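Side-chain contacts in DNR protein (Pseudomonas aeruginosa, PDB 2Z69), which probably acts as a DNA-binding transcription factor that senses nitric oxide and regulates dissimilative nitrate respiration, the chain described here being its sensor domain: residues His18-Glu21 and Pro22-Pro25; Asp125-Pro128 and Leu129-Leu133. All coordinates share one frame; numbering follows the deposited sequence.

Contact 1. Residues His18-Glu21 and Pro22-Pro25; sequences HLFE and PLSP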
loop_
_atom_site.group_PDB
_atom_site.type_symbol
_atom_site.label_atom_id
_atom_site.label_comp_id
_atom_site.label_asym_id
_atom_site.label_seq_id
_atom_site.Cartn_x
_atom_site.Cartn_y
_atom_site.Cartn_z
ATOM N N HIS B 18 8.578 9.658 10.956
ATOM C CA HIS B 18 8.611 8.474 10.066
ATOM C C HIS B 18 8.315 8.715 8.573
ATOM O O HIS B 18 8.713 7.896 7.741
ATOM C CB HIS B 18 7.685 7.358 10.581
ATOM C CG HIS B 18 6.231 7.715 10.541
ATOM N ND1 HIS B 18 5.463 7.594 9.400
ATOM C CD2 HIS B 18 5.409 8.223 11.494
ATOM C CE1 HIS B 18 4.232 8.008 9.654
ATOM N NE2 HIS B 18 4.170 8.380 10.921
ATOM N N LEU B 19 7.622 9.808 8.226
ATOM C CA LEU B 19 7.297 10.074 6.803
ATOM C C LEU B 19 8.463 10.643 6.000
ATOM O O LEU B 19 8.473 10.578 4.754
ATOM C CB LEU B 19 6.071 10.994 6.666
ATOM C CG LEU B 19 4.720 10.292 6.797
ATOM C CD1 LEU B 19 3.579 11.227 6.479
ATOM C CD2 LEU B 19 4.645 9.032 5.930
ATOM N N PHE B 20 9.433 11.203 6.724
ATOM C CA PHE B 20 10.551 11.927 6.138
ATOM C C PHE B 20 11.868 11.284 6.529
ATOM O O PHE B 20 12.894 11.579 5.933
ATOM C CB PHE B 20 10.540 13.410 6.567
ATOM C CG PHE B 20 9.207 14.074 6.417
ATOM C CD1 PHE B 20 8.324 14.143 7.491
ATOM C CD2 PHE B 20 8.818 14.599 5.201
ATOM C CE1 PHE B 20 7.065 14.759 7.352
ATOM C CE2 PHE B 20 7.567 15.185 5.050
ATOM C CZ PHE B 20 6.697 15.276 6.134
ATOM N N GLU B 21 11.827 10.411 7.537
ATOM C CA GLU B 21 13.026 9.711 8.042
ATOM C C GLU B 21 13.835 8.963 6.968
ATOM O O GLU B 21 15.057 9.175 6.858
ATOM C CB GLU B 21 12.649 8.777 9.213
ATOM C CG GLU B 21 13.578 7.578 9.432
ATOM C CD GLU B 21 14.955 7.981 9.911
ATOM O OE1 GLU B 21 15.076 9.085 10.489
ATOM O OE2 GLU B 21 15.915 7.199 9.707
ATOM N N PRO B 22 13.176 8.081 6.174
ATOM C CA PRO B 22 13.962 7.289 5.203
ATOM C C PRO B 22 14.530 8.118 4.038
ATOM O O PRO B 22 15.347 7.609 3.251
ATOM C CB PRO B 22 12.954 6.247 4.691
ATOM C CG PRO B 22 11.746 6.342 5.619
ATOM C CD PRO B 22 11.740 7.744 6.117
ATOM N N LEU B 23 14.105 9.382 3.945
ATOM C CA LEU B 23 14.629 10.312 2.956
ATOM C C LEU B 23 16.055 10.704 3.289
ATOM O O LEU B 23 16.401 10.853 4.467
ATOM C CB LEU B 23 13.762 11.566 2.884
ATOM C CG LEU B 23 12.347 11.402 2.322
ATOM C CD1 LEU B 23 11.623 12.742 2.321
ATOM C CD2 LEU B 23 12.389 10.828 0.921
ATOM N N SER B 24 16.879 10.851 2.247
ATOM C CA SER B 24 18.230 11.377 2.379
ATOM C C SER B 24 18.104 12.862 2.658
ATOM O O SER B 24 17.074 13.447 2.334
ATOM C CB SER B 24 19.016 11.174 1.083
ATOM O OG SER B 24 18.416 11.891 0.014
ATOM N N PRO B 25 19.139 13.473 3.278
ATOM C CA PRO B 25 19.260 14.935 3.399
ATOM C C PRO B 25 18.929 15.701 2.107
ATOM O O PRO B 25 18.238 16.719 2.154
ATOM C CB PRO B 25 20.733 15.122 3.768
ATOM C CG PRO B 25 21.047 13.903 4.561
ATOM C CD PRO B 25 20.234 12.775 3.979
#

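Contact 2. Residues Asp125-Pro128 and Leu129-Leu133; sequences DNTP and LALAL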
loop_
_atom_site.group_PDB
_atom_site.type_symbol
_atom_site.label_atom_id
_atom_site.label_comp_id
_atom_site.label_asym_id
_atom_site.label_seq_id
_atom_site.Cartn_x
_atom_site.Cartn_y
_atom_site.Cartn_z
ATOM N N ASP B 125 12.212 7.434 -6.140
ATOM C CA ASP B 125 13.588 6.969 -5.947
ATOM C C ASP B 125 14.004 6.770 -4.482
ATOM O O ASP B 125 15.128 7.083 -4.075
ATOM C CB ASP B 125 14.601 7.818 -6.725
ATOM C CG ASP B 125 14.655 9.253 -6.253
ATOM O OD1 ASP B 125 15.764 9.722 -5.904
ATOM O OD2 ASP B 125 13.594 9.918 -6.252
ATOM N N ASN B 126 13.085 6.241 -3.691
ATOM C CA ASN B 126 13.402 5.783 -2.348
ATOM C C ASN B 126 12.641 4.485 -2.086
ATOM O O ASN B 126 11.520 4.516 -1.587
ATOM C CB ASN B 126 13.054 6.849 -1.296
ATOM C CG ASN B 126 13.729 6.596 0.055
ATOM O OD1 ASN B 126 14.336 7.492 0.634
ATOM N ND2 ASN B 126 13.641 5.379 0.543
ATOM N N THR B 127 13.249 3.350 -2.434
ATOM C CA THR B 127 12.617 2.033 -2.178
ATOM C C THR B 127 12.270 1.816 -0.701
ATOM O O THR B 127 11.150 1.454 -0.428
ATOM C CB THR B 127 13.431 0.850 -2.688
ATOM O OG1 THR B 127 14.256 1.278 -3.763
ATOM C CG2 THR B 127 12.523 -0.270 -3.168
ATOM N N PRO B 128 13.206 2.087 0.246
ATOM C CA PRO B 128 12.889 1.951 1.661
ATOM C C PRO B 128 11.602 2.693 2.042
ATOM O O PRO B 128 10.748 2.116 2.710
ATOM C CB PRO B 128 14.099 2.595 2.349
ATOM C CG PRO B 128 15.226 2.320 1.428
ATOM C CD PRO B 128 14.608 2.518 0.059
ATOM N N LEU B 129 11.452 3.943 1.598
ATOM C CA LEU B 129 10.242 4.713 1.882
ATOM C C LEU B 129 9.006 4.078 1.254
ATOM O O LEU B 129 7.972 3.974 1.913
ATOM C CB LEU B 129 10.390 6.182 1.453
ATOM C CG LEU B 129 9.258 7.153 1.808
ATOM C CD1 LEU B 129 9.044 7.246 3.299
ATOM C CD2 LEU B 129 9.488 8.538 1.199
ATOM N N ALA B 130 9.105 3.661 -0.004
ATOM C CA ALA B 130 7.994 2.968 -0.661
ATOM C C ALA B 130 7.546 1.755 0.146
ATOM O O ALA B 130 6.359 1.595 0.409
ATOM C CB ALA B 130 8.361 2.576 -2.076
ATOM N N LEU B 131 8.509 0.931 0.566
ATOM C CA LEU B 131 8.239 -0.265 1.372
ATOM C C LEU B 131 7.617 0.035 2.729
ATOM O O LEU B 131 6.754 -0.715 3.195
ATOM C CB LEU B 131 9.522 -1.104 1.557
ATOM C CG LEU B 131 10.150 -1.653 0.267
ATOM C CD1 LEU B 131 11.175 -2.722 0.608
ATOM C CD2 LEU B 131 9.095 -2.192 -0.737
ATOM N N ALA B 132 8.086 1.098 3.377
ATOM C CA ALA B 132 7.505 1.557 4.638
ATOM C C ALA B 132 6.013 1.925 4.487
ATOM O O ALA B 132 5.178 1.530 5.309
ATOM C CB ALA B 132 8.302 2.743 5.201
ATOM N N LEU B 133 5.693 2.696 3.450
ATOM C CA LEU B 133 4.303 3.121 3.183
ATOM C C LEU B 133 3.456 1.926 2.812
ATOM O O LEU B 133 2.294 1.867 3.151
ATOM C CB LEU B 133 4.238 4.151 2.056
ATOM C CG LEU B 133 4.909 5.486 2.404
ATOM C CD1 LEU B 133 5.176 6.272 1.132
ATOM C CD2 LEU B 133 4.070 6.293 3.389
#

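Contact 1. Residues His18-Glu21 and Pro22-Pro25
Phe20 and Leu23 meet on the buried side of a tight chain reversal. Leu23 CB sits 3.2 Å from Phe20 O, and its CG turns anti to its own carbonyl carbon (chi1 -68°), which brings CD1 to the edge of the Phe20 ring, near the ring plane, 4.4 Å from Phe20 CD2. One face of that ring carries Leu19 CB, 3.9 Å above the plane and offset toward the rim. The backbone closes the turn with a bond from Leu23 N to Phe20 O of 3.2 Å; its N-H...O angle of 140° and a donor lying well above the carbonyl plane show a bent bond. With that bond, residues Phe20 to Leu23 form a type I beta turn, in the loop that joins helix 6-14 to helix 25-33, and Ser24 follows directly as the N-cap of the second helix, its OG bonded to Gln27 N. Phe20 and Leu23 both rest on Leu31 of helix 25-33, and Phe20 also meets the ring of Phe114. Whereas Phe20 and Leu23 are buried, the other side of the turn is more open to solvent. Pro22, partly exposed, still touches Leu129 of helix 127-140, and its CD approaches His18 O to 3.4 Å, a van der Waals contact. Exposed Glu21 crosses the proline at about a right angle, their closeness set by the peptide link.

Contact 2. Residues Asp125-Pro128 and Leu129-Leu133
Asn126 and Leu129 face each other at the first turn of helix 127-140, where Asn126 holds the N-cap position. Their side chains cross at about a right angle, and Asn126 CB lies 3.9 Å from Leu129 CB, a van der Waals contact. Leu129 has CG anti to its backbone N (chi1 -174°), which carries its branched end onward to Pro22 and Leu23 in the loop before helix 25-33.

The backbone hydrogen bonds are those of a regular alpha helix, each from residue i+4 to residue i. Ala130 N reaches Asn126 O at 3.0 Å, in the carbonyl plane, and Leu131 N reaches Thr127 O at 2.9 Å, nearly straight at 171°. Ala132 N to Pro128 O is also 2.9 Å, with the donor somewhat tilted from the carbonyl plane. Pro128, lacking an N-H, occupies the first turn, where its nitrogen has no helical acceptor to serve.

Side-chain approaches to these carbonyls come with the helix geometry. Leu131 CG, placed by chi1 -62° anti to its carbonyl carbon, lies 3.3 Å from Thr127 O, and Ala130 CB is 3.4 Å from the same oxygen. Thr127 CG2 and Leu131 CG are at the limit of contact, 4.4 Å.

A last group crosses the dimer: Thr127 OG1 hydrogen-bonds Thr127 OG1 of the second subunit, Ala130 packs on Ala130 of that subunit, and Leu131 on its Leu123. These contacts mark the N-capped start of the sensor domain's dimerization helix, consistent with the long helix through which CRP-type regulators pair. Within the chain, Leu129, Ala130 and Leu133 rest on Leu123 of helix 116-123, Leu129 also on Tyr119, so the start of helix 127-140 lies between its preceding helix, the loop before helix 25-33 and the partner subunit.

Overall arrangement
Contact 1 comes first along the chain, in the loop between helices 6-14 and 25-33; contact 2 follows much later, at the start of helix 127-140, after the strands of the beta barrel. Their centres are nonetheless about 10 Å apart, on the same side of the chain's centre, and they touch directly: Pro22 CG is 3.7 Å from Leu129 CD1. Tyr119 of helix 116-123 links them further, bonding to Leu19 O and packing on Leu129. The helical elements flanking the cyclic nucleotide-binding-type barrel are thus packed together, and because contact 2 also faces the second subunit, the N-terminal loop backs the dimer-forming helix.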